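Local coordinates for protein sensory transduction histidine kinase, putative (Borrelia burgdorferi, PDB 5BWJ) that forms the periplasmic, Venus-flytrap-type sensor domain of the hybrid histidine kinase Hk1, whose cytoplasmic part probably phosphorylates a histidine using ATP, at residues F135-N139 against S140-V144; C159-L162 against H163-N167. All coordinates share one frame; numbering follows the deposited sequence.

Contact 1. Residues F135-N139 against S140-V144; sequences FLADN and SQELV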
# COMPACT_ATOMS: atom_id res chain seq x y z
N PHE B 135 -1.68 -2.46 -25.07
CA PHE B 135 -0.30 -2.91 -25.16
C PHE B 135 -0.01 -3.86 -23.99
O PHE B 135 -0.17 -3.49 -22.83
CB PHE B 135 0.67 -1.73 -25.14
CG PHE B 135 2.11 -2.12 -25.11
CD1 PHE B 135 2.79 -2.25 -23.91
CD2 PHE B 135 2.80 -2.36 -26.29
CE1 PHE B 135 4.12 -2.61 -23.88
CE2 PHE B 135 4.14 -2.73 -26.27
CZ PHE B 135 4.80 -2.85 -25.06
N LEU B 136 0.41 -5.08 -24.31
CA LEU B 136 0.66 -6.09 -23.29
C LEU B 136 2.13 -6.13 -22.88
O LEU B 136 3.02 -6.28 -23.72
CB LEU B 136 0.22 -7.47 -23.78
CG LEU B 136 -1.28 -7.64 -24.04
CD1 LEU B 136 -1.55 -9.02 -24.62
CD2 LEU B 136 -2.09 -7.42 -22.77
N ALA B 137 2.37 -5.99 -21.58
CA ALA B 137 3.72 -6.09 -21.02
C ALA B 137 3.84 -7.39 -20.22
O ALA B 137 2.85 -7.91 -19.71
CB ALA B 137 4.03 -4.89 -20.14
N ASP B 138 5.06 -7.91 -20.13
CA ASP B 138 5.30 -9.16 -19.42
C ASP B 138 5.46 -8.93 -17.92
O ASP B 138 5.21 -9.83 -17.12
CB ASP B 138 6.55 -9.86 -19.97
CG ASP B 138 6.38 -10.34 -21.39
OD1 ASP B 138 5.23 -10.62 -21.80
OD2 ASP B 138 7.40 -10.45 -22.11
N ASN B 139 5.88 -7.72 -17.54
CA ASN B 139 6.11 -7.40 -16.14
C ASN B 139 6.09 -5.89 -15.89
O ASN B 139 6.07 -5.10 -16.82
CB ASN B 139 7.45 -7.98 -15.68
CG ASN B 139 8.61 -7.54 -16.54
OD1 ASN B 139 8.96 -6.36 -16.57
ND2 ASN B 139 9.22 -8.49 -17.25
N SER B 140 6.12 -5.52 -14.61
CA SER B 140 6.03 -4.11 -14.22
C SER B 140 7.16 -3.28 -14.81
O SER B 140 6.93 -2.17 -15.30
CB SER B 140 6.03 -3.98 -12.70
OG SER B 140 4.88 -4.58 -12.12
N GLN B 141 8.37 -3.81 -14.77
CA GLN B 141 9.54 -3.09 -15.28
C GLN B 141 9.38 -2.78 -16.76
O GLN B 141 9.62 -1.65 -17.19
CB GLN B 141 10.80 -3.92 -15.04
CG GLN B 141 12.08 -3.26 -15.52
CD GLN B 141 13.31 -3.95 -14.98
OE1 GLN B 141 13.52 -4.01 -13.77
NE2 GLN B 141 14.12 -4.51 -15.88
N GLU B 142 8.98 -3.77 -17.54
CA GLU B 142 8.75 -3.58 -18.96
C GLU B 142 7.63 -2.58 -19.19
O GLU B 142 7.70 -1.74 -20.09
CB GLU B 142 8.42 -4.91 -19.64
CG GLU B 142 8.03 -4.78 -21.11
CD GLU B 142 7.66 -6.12 -21.72
OE1 GLU B 142 8.09 -7.16 -21.19
OE2 GLU B 142 6.91 -6.12 -22.73
N LEU B 143 6.59 -2.67 -18.37
CA LEU B 143 5.41 -1.83 -18.52
C LEU B 143 5.75 -0.36 -18.32
O LEU B 143 5.38 0.48 -19.14
CB LEU B 143 4.32 -2.25 -17.52
CG LEU B 143 3.07 -1.37 -17.50
CD1 LEU B 143 2.41 -1.34 -18.88
CD2 LEU B 143 2.09 -1.86 -16.45
N VAL B 144 6.45 -0.05 -17.24
CA VAL B 144 6.78 1.33 -16.92
C VAL B 144 7.79 1.88 -17.93
O VAL B 144 7.78 3.07 -18.24
CB VAL B 144 7.34 1.46 -15.49
CG1 VAL B 144 7.69 2.89 -15.18
CG2 VAL B 144 6.31 0.96 -14.48
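The carboxylates of D138 and E142 stand nearly perpendicular, their planes 83° apart, and meet obliquely, with D138 OD2 and E142 OE1 separated by 3.5 Å. Two acceptors so close would probably repel if both are charged, and the backbone offers modest compensation: D138 N gives E142 OE1 a weak hydrogen bond of 3.3 Å. The other oxygen of the same group, E142 OE2, lies 3.6 Å from A137 CA. E142 gets there because CG is anti to its backbone N and the chain runs on extended, back over the turn to the end of the strand. The third flat group, the amide of N139, turns its oxygen to the helix: OD1 accepts from E142 N at 2.8 Å, a nearly straight bond (166°) whose donor is tilted somewhat from the amide plane. N139 is thus the N-cap of helix 140-148, and the short link from strand 134-137 into that helix belongs to a beta-alpha-beta unit, strand 114-117 pairing in parallel with both 134-137 and 154-156. With chi1 at 55°, CG of N139 sits between backbone N and carbonyl carbon, and this folds OD1 back over the first turn. The nitrogen of the same amide, ND2, is hydrogen-bonded to N54 OD1. The main-chain oxygen of N139 takes the first helical bond, from L143 N at 2.9 Å. Between strand and helix, A137 CB packs on L143 CB at 3.7 Å, while S140 OG is hydrogen-bonded to D14 OD2.

Contact 2. Residues C159-L162 against H163-N167; sequences CKTL and HYIAN. With NO3 (nitrate ion), chain F.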
# COMPACT_ATOMS: atom_id res chain seq x y z
N CYS B 159 -1.13 0.41 -7.75
CA CYS B 159 -0.91 1.81 -7.38
C CYS B 159 0.47 2.05 -6.78
O CYS B 159 1.12 3.06 -7.08
CB CYS B 159 -1.97 2.28 -6.38
SG CYS B 159 -2.03 1.36 -4.82
N LYS B 160 0.93 1.14 -5.93
CA LYS B 160 2.19 1.32 -5.22
C LYS B 160 3.40 0.87 -6.05
O LYS B 160 4.41 1.56 -6.09
CB LYS B 160 2.17 0.56 -3.89
CG LYS B 160 1.24 1.17 -2.85
CD LYS B 160 1.17 0.33 -1.58
CE LYS B 160 0.18 0.93 -0.59
NZ LYS B 160 -0.02 0.05 0.59
N THR B 161 3.28 -0.27 -6.72
CA THR B 161 4.43 -0.89 -7.37
C THR B 161 4.85 -0.15 -8.65
O THR B 161 6.04 0.14 -8.84
CB THR B 161 4.16 -2.36 -7.73
OG1 THR B 161 3.79 -3.08 -6.55
CG2 THR B 161 5.40 -3.01 -8.34
N LEU B 162 3.90 0.13 -9.52
CA LEU B 162 4.21 0.81 -10.77
C LEU B 162 4.76 2.20 -10.49
O LEU B 162 5.68 2.67 -11.17
CB LEU B 162 2.97 0.90 -11.67
CG LEU B 162 2.38 -0.43 -12.13
CD1 LEU B 162 1.22 -0.17 -13.08
CD2 LEU B 162 3.43 -1.32 -12.79
N HIS B 163 4.19 2.84 -9.48
CA HIS B 163 4.62 4.17 -9.08
C HIS B 163 6.03 4.15 -8.50
O HIS B 163 6.84 5.03 -8.78
CB HIS B 163 3.65 4.77 -8.07
CG HIS B 163 3.93 6.19 -7.74
ND1 HIS B 163 3.38 7.24 -8.44
CD2 HIS B 163 4.73 6.74 -6.80
CE1 HIS B 163 3.82 8.38 -7.93
NE2 HIS B 163 4.64 8.11 -6.94
N TYR B 164 6.31 3.14 -7.67
CA TYR B 164 7.62 3.00 -7.07
C TYR B 164 8.71 2.86 -8.13
O TYR B 164 9.72 3.57 -8.09
CB TYR B 164 7.67 1.79 -6.13
CG TYR B 164 9.09 1.35 -5.83
CD1 TYR B 164 9.85 2.02 -4.88
CD2 TYR B 164 9.67 0.28 -6.50
CE1 TYR B 164 11.16 1.64 -4.61
CE2 TYR B 164 10.97 -0.11 -6.23
CZ TYR B 164 11.71 0.57 -5.28
OH TYR B 164 13.00 0.18 -5.01
N ILE B 165 8.50 1.94 -9.07
CA ILE B 165 9.50 1.65 -10.09
C ILE B 165 9.80 2.90 -10.92
O ILE B 165 10.96 3.26 -11.10
CB ILE B 165 9.04 0.51 -11.02
CG1 ILE B 165 8.88 -0.78 -10.22
CG2 ILE B 165 10.05 0.28 -12.15
CD1 ILE B 165 8.15 -1.88 -10.97
N ALA B 166 8.75 3.54 -11.42
CA ALA B 166 8.91 4.76 -12.21
C ALA B 166 9.65 5.84 -11.43
O ALA B 166 10.54 6.51 -11.97
CB ALA B 166 7.55 5.28 -12.65
N ASN B 167 9.29 6.00 -10.16
CA ASN B 167 9.80 7.10 -9.35
C ASN B 167 11.24 6.89 -8.90
O ASN B 167 11.98 7.85 -8.71
CB ASN B 167 8.90 7.30 -8.13
CG ASN B 167 9.14 8.62 -7.43
OD1 ASN B 167 9.37 9.64 -8.08
ND2 ASN B 167 9.10 8.60 -6.11
N NO3 F . 8.21 5.81 -4.18
O1 NO3 F . 9.32 6.37 -3.94
O2 NO3 F . 7.78 4.91 -3.41
O3 NO3 F . 7.54 6.15 -5.19
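T161 has its methyl CG2 anti to the backbone N (chi1 -56°), and I165 carries CG1 beside its own N (chi1 -63°) with the chain extended to CD1; the two side chains therefore run side by side, one turn apart, with T161 CG2 4.0 Å from I165 CD1. This is the N-terminal part of alpha helix 161-169, with i to i+4 bonds from Y164 N to K160 O (2.9 Å), I165 N to T161 O and A166 N to L162 O. H163 CB rests against the main-chain oxygen of C159, 3.2 Å from C159 O. In H163, Y164 and N167 alike CG is anti to the backbone N, which swings the two rings off the first turn and brings the N167 amide to a nitrate ion, probably from the crystallisation liquor.

T161 OG1 is bonded to F17 N, and the Y164 ring sits edge-to-face with Y21. Across the dimer, the ring of H163 meets F17 and Y164 of the second subunit, and K160 O accepts from K160 NZ of that subunit. The nitrate has O2 in the plane of the Y164 ring, at its edge, 3.8 Å from CD1; H163 CD2 comes within 3.3 Å of O3. N168 ND2 of the same chain and K160 NZ of the second subunit also donate to the ion. N167 ND2 holds two of its oxygens at once, O3 at 3.0 Å and O1 at 3.1 Å.

Overall arrangement
Contacts 1 and 2 follow one another along the chain, with strand 154-156 between them, and their centres are 12 Å apart. Helices 140-148 and 161-169 pack directly: S140 CB meets I165 CD1 at 3.4 Å and V144 CG1 meets A166 CB at 3.5 Å. K22 ties the two together again, its NZ bonded to Q141 OE1 and its O to Y164 OH. Contact 1 lies away from the known metal site; in contact 2 the Y164 side chain is about 6 Å from that of E29, a magnesium ligand in a structure of this protein, though none is bound there in this chain. A bound magnesium ion lies about 11 Å from the H163 side chain.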